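Local coordinates for protein polycyclic ketone monooxygenase (Myceliophthora thermophila, PDB 5MQ6) that inserts one oxygen atom beside the carbonyl of ketones, notably bulky polycyclic ones, yielding esters or lactones with the help of FAD and NADPH, at residues 88-102 / 545-557. Sequence-based numbering, arbitrary orientation.
Sequences YGGLLYAVRLAEAGL and LDVGTEHIVQVIK. With FAD (flavin-adenine dinucleotide), chain B.
The Y93 ring carries T549 CG2 over one face, a CH-pi contact with the methyl 4.0 Å from the ring centroid, while V553 CG2 and I552 CD1 lie at its edge, near the plane. The guanidinium of R96 has L92 CD2 of its own helix on one face, 3.8 Å above the plane, and at its edge the oxygens of D546 and T549. It grips D546 end-on: R96 NH1 donates to D546 O at 2.9 Å. R96 NH2 forms a salt bridge to D546 OD1 at 2.8 Å, nearly straight at 165° and meeting OD1 from above the carboxylate plane. A bend at chi2 turns the arginine chain in among D546, T549, E550 and V553, a knob-into-hole fit. T549 OG1 donates to L545 O and accepts a weak bond from R96 NH1; with OG1 between the backbone N and the carbonyl carbon (chi1 64°), the hydroxyl meets R96 while CG2 lies over the Y93 ring. An alanine in place of R96 would probably leave D546 OD1 without its partner from helix 88-99, R330 remaining at OD2, and open a gap among D546, T549 and E550. Farther along, V553 CG2 packs 3.7 Å from R96 CB, and L102 CD1 rests on I556 CG2. At the other end, G89 N bonds FAD O1P at 2.9 Å; a side chain on G89 would clash with that oxygen, consistent with helix 88-99 following a GxGxxG-type turn whose last glycine is G90. The two helices run roughly parallel, crossing at -37° with axes 9.2 Å apart. R330, from helix 328-340, adds salt bridges to D546 and E550, Y93 OH bonds L221 O, and strands 78-84 and 218-221 pack against Y93 and L97.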
loop_
_atom_site.group_PDB
_atom_site.type_symbol
_atom_site.label_atom_id
_atom_site.label_comp_id
_atom_site.label_asym_id
_atom_site.label_seq_id
_atom_site.Cartn_x
_atom_site.Cartn_y
_atom_site.Cartn_z
ATOM N N TYR A 88 -7.552 7.118 -4.264
ATOM C CA TYR A 88 -8.440 6.271 -5.075
ATOM C C TYR A 88 -9.440 5.512 -4.212
ATOM O O TYR A 88 -10.584 5.322 -4.601
ATOM C CB TYR A 88 -7.689 5.284 -5.970
ATOM C CG TYR A 88 -7.009 5.903 -7.156
ATOM C CD1 TYR A 88 -7.429 7.105 -7.727
ATOM C CD2 TYR A 88 -5.946 5.254 -7.784
ATOM C CE1 TYR A 88 -6.758 7.648 -8.861
ATOM C CE2 TYR A 88 -5.340 5.783 -8.893
ATOM C CZ TYR A 88 -5.740 6.968 -9.439
ATOM O OH TYR A 88 -5.147 7.433 -10.581
ATOM N N GLY A 89 -9.025 5.076 -3.048
ATOM C CA GLY A 89 -9.954 4.414 -2.161
ATOM C C GLY A 89 -11.106 5.244 -1.663
ATOM O O GLY A 89 -12.244 4.840 -1.748
ATOM N N GLY A 90 -10.815 6.390 -1.079
ATOM C CA GLY A 90 -11.872 7.264 -0.661
ATOM C C GLY A 90 -12.724 7.783 -1.786
ATOM O O GLY A 90 -13.946 7.964 -1.623
ATOM N N LEU A 91 -12.087 8.071 -2.924
ATOM C CA LEU A 91 -12.879 8.421 -4.100
ATOM C C LEU A 91 -13.878 7.320 -4.495
ATOM O O LEU A 91 -15.017 7.633 -4.815
ATOM C CB LEU A 91 -12.003 8.783 -5.272
ATOM C CG LEU A 91 -11.228 10.100 -5.168
ATOM C CD1 LEU A 91 -10.165 10.058 -6.241
ATOM C CD2 LEU A 91 -12.202 11.261 -5.336
ATOM N N LEU A 92 -13.424 6.064 -4.537
ATOM C CA LEU A 92 -14.330 4.962 -4.791
ATOM C C LEU A 92 -15.470 4.900 -3.808
ATOM O O LEU A 92 -16.633 4.650 -4.192
ATOM C CB LEU A 92 -13.567 3.653 -4.764
ATOM C CG LEU A 92 -12.964 3.352 -6.104
ATOM C CD1 LEU A 92 -11.900 2.188 -5.931
ATOM C CD2 LEU A 92 -14.105 2.962 -7.108
ATOM N N TYR A 93 -15.203 5.147 -2.562
ATOM C CA TYR A 93 -16.331 5.156 -1.589
ATOM C C TYR A 93 -17.316 6.282 -1.959
ATOM O O TYR A 93 -18.558 6.100 -1.945
ATOM C CB TYR A 93 -15.849 5.507 -0.166
ATOM C CG TYR A 93 -15.392 4.450 0.826
ATOM C CD1 TYR A 93 -16.098 3.269 1.072
ATOM C CD2 TYR A 93 -14.311 4.735 1.640
ATOM C CE1 TYR A 93 -15.688 2.370 2.020
ATOM C CE2 TYR A 93 -13.910 3.886 2.658
ATOM C CZ TYR A 93 -14.616 2.714 2.872
ATOM O OH TYR A 93 -14.157 1.963 3.902
ATOM N N ALA A 94 -16.764 7.453 -2.277
ATOM C CA ALA A 94 -17.602 8.610 -2.560
ATOM C C ALA A 94 -18.446 8.394 -3.810
ATOM O O ALA A 94 -19.704 8.605 -3.803
ATOM C CB ALA A 94 -16.750 9.865 -2.761
ATOM N N VAL A 95 -17.781 7.964 -4.874
ATOM C CA VAL A 95 -18.499 7.632 -6.085
ATOM C C VAL A 95 -19.586 6.539 -5.839
ATOM O O VAL A 95 -20.726 6.669 -6.292
ATOM C CB VAL A 95 -17.538 7.162 -7.195
ATOM C CG1 VAL A 95 -18.338 6.625 -8.382
ATOM C CG2 VAL A 95 -16.669 8.315 -7.703
ATOM N N ARG A 96 -19.264 5.496 -5.095
ATOM C CA ARG A 96 -20.191 4.436 -4.879
ATOM C C ARG A 96 -21.396 4.916 -4.055
ATOM O O ARG A 96 -22.529 4.529 -4.326
ATOM C CB ARG A 96 -19.542 3.216 -4.187
ATOM C CG ARG A 96 -19.141 2.050 -5.067
ATOM C CD ARG A 96 -17.916 2.277 -5.876
ATOM N NE ARG A 96 -17.683 1.251 -6.874
ATOM C CZ ARG A 96 -16.963 0.146 -6.732
ATOM N NH1 ARG A 96 -16.324 -0.169 -5.627
ATOM N NH2 ARG A 96 -16.895 -0.652 -7.748
ATOM N N LEU A 97 -21.165 5.716 -3.024
ATOM C CA LEU A 97 -22.256 6.285 -2.254
ATOM C C LEU A 97 -23.189 7.136 -3.153
ATOM O O LEU A 97 -24.436 7.017 -3.110
ATOM C CB LEU A 97 -21.728 7.105 -1.156
ATOM C CG LEU A 97 -21.047 6.442 0.049
ATOM C CD1 LEU A 97 -20.488 7.574 0.896
ATOM C CD2 LEU A 97 -21.988 5.569 0.917
ATOM N N ALA A 98 -22.575 7.977 -3.962
ATOM C CA ALA A 98 -23.351 8.846 -4.866
ATOM C C ALA A 98 -24.216 7.973 -5.794
ATOM O O ALA A 98 -25.373 8.182 -5.824
ATOM C CB ALA A 98 -22.449 9.760 -5.674
ATOM N N GLU A 99 -23.664 6.942 -6.441
ATOM C CA GLU A 99 -24.397 6.050 -7.366
ATOM C C GLU A 99 -25.408 5.159 -6.627
ATOM O O GLU A 99 -26.404 4.746 -7.183
ATOM C CB GLU A 99 -23.451 5.138 -8.136
ATOM C CG GLU A 99 -22.456 5.894 -9.012
ATOM C CD GLU A 99 -23.098 6.499 -10.235
ATOM O OE1 GLU A 99 -24.144 5.988 -10.686
ATOM O OE2 GLU A 99 -22.565 7.490 -10.734
ATOM N N ALA A 100 -25.199 4.889 -5.375
ATOM C CA ALA A 100 -26.162 4.113 -4.630
ATOM C C ALA A 100 -27.343 4.924 -4.186
ATOM O O ALA A 100 -28.221 4.358 -3.552
ATOM C CB ALA A 100 -25.519 3.434 -3.390
ATOM N N GLY A 101 -27.325 6.233 -4.446
ATOM C CA GLY A 101 -28.345 7.153 -3.977
ATOM C C GLY A 101 -28.249 7.508 -2.491
ATOM O O GLY A 101 -29.227 7.948 -1.939
ATOM N N LEU A 102 -27.106 7.310 -1.833
ATOM C CA LEU A 102 -26.973 7.596 -0.393
ATOM C C LEU A 102 -26.436 9.010 -0.054
ATOM O O LEU A 102 -26.416 9.395 1.080
ATOM C CB LEU A 102 -26.040 6.589 0.221
ATOM C CG LEU A 102 -26.530 5.148 0.153
ATOM C CD1 LEU A 102 -25.476 4.102 0.455
ATOM C CD2 LEU A 102 -27.620 5.006 1.138
ATOM N N LEU A 545 -9.681 -2.577 -3.385
ATOM C CA LEU A 545 -10.465 -1.395 -3.063
ATOM C C LEU A 545 -11.788 -1.412 -3.763
ATOM O O LEU A 545 -12.766 -1.013 -3.148
ATOM C CB LEU A 545 -9.752 -0.099 -3.436
ATOM C CG LEU A 545 -8.502 0.264 -2.647
ATOM C CD1 LEU A 545 -7.801 1.487 -3.254
ATOM C CD2 LEU A 545 -8.925 0.611 -1.242
ATOM N N ASP A 546 -11.805 -1.852 -5.030
ATOM C CA ASP A 546 -13.038 -2.052 -5.802
ATOM C C ASP A 546 -13.980 -2.980 -5.021
ATOM O O ASP A 546 -15.093 -2.567 -4.575
ATOM C CB ASP A 546 -12.677 -2.641 -7.173
ATOM C CG ASP A 546 -13.893 -2.988 -8.035
ATOM O OD1 ASP A 546 -15.055 -2.708 -7.643
ATOM O OD2 ASP A 546 -13.710 -3.554 -9.152
ATOM N N VAL A 547 -13.475 -4.158 -4.727
ATOM C CA VAL A 547 -14.262 -5.178 -3.999
ATOM C C VAL A 547 -14.748 -4.656 -2.659
ATOM O O VAL A 547 -15.951 -4.769 -2.324
ATOM C CB VAL A 547 -13.531 -6.513 -3.870
ATOM C CG1 VAL A 547 -14.247 -7.461 -2.897
ATOM C CG2 VAL A 547 -13.322 -7.128 -5.264
ATOM N N GLY A 548 -13.826 -4.056 -1.918
ATOM C CA GLY A 548 -14.137 -3.691 -0.562
ATOM C C GLY A 548 -15.085 -2.488 -0.449
ATOM O O GLY A 548 -16.013 -2.536 0.351
ATOM N N THR A 549 -14.835 -1.439 -1.205
ATOM C CA THR A 549 -15.720 -0.285 -1.207
ATOM C C THR A 549 -17.143 -0.648 -1.663
ATOM O O THR A 549 -18.124 -0.219 -1.005
ATOM C CB THR A 549 -15.172 0.942 -1.994
ATOM O OG1 THR A 549 -15.047 0.622 -3.343
ATOM C CG2 THR A 549 -13.820 1.502 -1.369
ATOM N N GLU A 550 -17.244 -1.497 -2.704
ATOM C CA GLU A 550 -18.549 -2.015 -3.148
ATOM C C GLU A 550 -19.274 -2.790 -2.047
ATOM O O GLU A 550 -20.474 -2.590 -1.848
ATOM C CB GLU A 550 -18.421 -2.966 -4.292
ATOM C CG GLU A 550 -19.772 -3.521 -4.778
ATOM C CD GLU A 550 -19.603 -4.447 -5.939
ATOM O OE1 GLU A 550 -18.955 -5.507 -5.819
ATOM O OE2 GLU A 550 -20.128 -4.134 -6.994
ATOM N N HIS A 551 -18.579 -3.697 -1.348
ATOM C CA HIS A 551 -19.267 -4.402 -0.287
ATOM C C HIS A 551 -19.786 -3.448 0.807
ATOM O O HIS A 551 -20.921 -3.579 1.256
ATOM C CB HIS A 551 -18.273 -5.386 0.344
ATOM C CG HIS A 551 -18.863 -6.248 1.378
ATOM N ND1 HIS A 551 -19.946 -7.082 1.136
ATOM C CD2 HIS A 551 -18.558 -6.384 2.682
ATOM C CE1 HIS A 551 -20.276 -7.699 2.257
ATOM N NE2 HIS A 551 -19.452 -7.285 3.208
ATOM N N ILE A 552 -18.911 -2.552 1.278
ATOM C CA ILE A 552 -19.259 -1.641 2.360
ATOM C C ILE A 552 -20.510 -0.819 1.946
ATOM O O ILE A 552 -21.494 -0.706 2.699
ATOM C CB ILE A 552 -18.052 -0.754 2.728
ATOM C CG1 ILE A 552 -16.995 -1.641 3.415
ATOM C CG2 ILE A 552 -18.493 0.378 3.664
ATOM C CD1 ILE A 552 -15.621 -1.032 3.617
ATOM N N VAL A 553 -20.473 -0.236 0.751
ATOM C CA VAL A 553 -21.553 0.690 0.296
ATOM C C VAL A 553 -22.842 -0.100 0.089
ATOM O O VAL A 553 -23.985 0.371 0.434
ATOM C CB VAL A 553 -21.134 1.526 -0.954
ATOM C CG1 VAL A 553 -22.334 2.247 -1.514
ATOM C CG2 VAL A 553 -20.049 2.548 -0.547
ATOM N N GLN A 554 -22.704 -1.345 -0.408
ATOM C CA GLN A 554 -23.886 -2.160 -0.575
ATOM C C GLN A 554 -24.535 -2.629 0.764
ATOM O O GLN A 554 -25.758 -2.683 0.867
ATOM C CB GLN A 554 -23.618 -3.337 -1.520
ATOM C CG GLN A 554 -23.372 -2.865 -2.932
ATOM C CD GLN A 554 -24.594 -2.173 -3.543
ATOM O OE1 GLN A 554 -25.697 -2.673 -3.423
ATOM N NE2 GLN A 554 -24.408 -1.051 -4.149
ATOM N N VAL A 555 -23.718 -2.947 1.778
ATOM C CA VAL A 555 -24.233 -3.288 3.089
ATOM C C VAL A 555 -24.973 -2.097 3.695
ATOM O O VAL A 555 -26.079 -2.223 4.303
ATOM C CB VAL A 555 -23.080 -3.711 3.991
ATOM C CG1 VAL A 555 -23.453 -3.668 5.475
ATOM C CG2 VAL A 555 -22.627 -5.122 3.590
ATOM N N ILE A 556 -24.329 -0.924 3.572
ATOM C CA ILE A 556 -24.969 0.289 4.060
ATOM C C ILE A 556 -26.302 0.585 3.298
ATOM O O ILE A 556 -27.331 0.997 3.901
ATOM C CB ILE A 556 -23.993 1.508 3.927
ATOM C CG1 ILE A 556 -22.864 1.346 4.987
ATOM C CG2 ILE A 556 -24.756 2.844 4.091
ATOM C CD1 ILE A 556 -21.694 2.314 4.710
ATOM N N LYS A 557 -26.258 0.450 1.973
ATOM C CA LYS A 557 -27.474 0.594 1.145
ATOM C C LYS A 557 -28.624 -0.304 1.611
ATOM O O LYS A 557 -29.795 0.167 1.803
ATOM C CB LYS A 557 -27.145 0.407 -0.319
ATOM C CG LYS A 557 -28.314 0.720 -1.228
ATOM C CD LYS A 557 -27.903 0.295 -2.628
ATOM C CE LYS A 557 -28.819 0.866 -3.662
ATOM N NZ LYS A 557 -30.176 0.415 -3.327
HETATM P PA FAD B . -3.862 6.265 -0.114
HETATM O O1A FAD B . -2.688 6.002 0.770
HETATM O O2A FAD B . -3.685 6.480 -1.607
HETATM O O5B FAD B . -4.634 7.550 0.460
HETATM C C5B FAD B . -4.923 7.638 1.815
HETATM C C4B FAD B . -4.786 9.086 2.240
HETATM O O4B FAD B . -5.305 9.171 3.580
HETATM C C3B FAD B . -3.365 9.640 2.282
HETATM O O3B FAD B . -3.335 10.922 1.710
HETATM C C2B FAD B . -3.053 9.717 3.751
HETATM O O2B FAD B . -2.135 10.738 4.059
HETATM C C1B FAD B . -4.428 9.972 4.329
HETATM N N9A FAD B . -4.517 9.653 5.733
HETATM C C8A FAD B . -4.165 8.476 6.326
HETATM N N7A FAD B . -4.360 8.600 7.635
HETATM C C5A FAD B . -4.812 9.832 7.925
HETATM C C6A FAD B . -5.229 10.527 9.157
HETATM N N6A FAD B . -5.182 10.025 10.373
HETATM N N1A FAD B . -5.694 11.731 8.949
HETATM C C2A FAD B . -5.744 12.322 7.732
HETATM N N3A FAD B . -5.394 11.802 6.578
HETATM C C4A FAD B . -4.892 10.530 6.656
HETATM N N1 FAD B . -0.559 -0.271 -5.574
HETATM C C2 FAD B . -0.955 -0.959 -6.696
HETATM O O2 FAD B . -1.875 -1.765 -6.640
HETATM N N3 FAD B . -0.341 -0.760 -7.871
HETATM C C4 FAD B . 0.673 0.115 -7.959
HETATM O O4 FAD B . 1.188 0.259 -9.060
HETATM C C4X FAD B . 1.176 0.902 -6.820
HETATM N N5 FAD B . 2.226 1.789 -6.864
HETATM C C5X FAD B . 2.571 2.438 -5.725
HETATM C C6 FAD B . 3.703 3.389 -5.730
HETATM C C7 FAD B . 4.003 4.040 -4.440
HETATM C C7M FAD B . 5.134 5.037 -4.329
HETATM C C8 FAD B . 3.241 3.750 -3.190
HETATM C C8M FAD B . 3.538 4.422 -1.850
HETATM C C9 FAD B . 2.198 2.846 -3.222
HETATM C C9A FAD B . 1.841 2.186 -4.432
HETATM N N10 FAD B . 0.786 1.259 -4.396
HETATM C C10 FAD B . 0.427 0.628 -5.591
HETATM C "C1'" FAD B . -0.023 1.014 -3.181
HETATM C "C2'" FAD B . -1.042 2.226 -3.092
HETATM O "O2'" FAD B . -0.959 2.808 -1.783
HETATM C "C3'" FAD B . -2.523 1.864 -3.456
HETATM O "O3'" FAD B . -2.567 1.362 -4.794
HETATM C "C4'" FAD B . -3.552 3.020 -3.483
HETATM O "O4'" FAD B . -3.063 4.295 -4.095
HETATM C "C5'" FAD B . -4.099 3.268 -2.063
HETATM O "O5'" FAD B . -5.325 4.051 -2.207
HETATM P P FAD B . -5.977 4.460 -0.781
HETATM O O1P FAD B . -6.937 5.658 -1.123
HETATM O O2P FAD B . -6.452 3.150 -0.137
HETATM O O3P FAD B . -4.716 4.933 0.165
#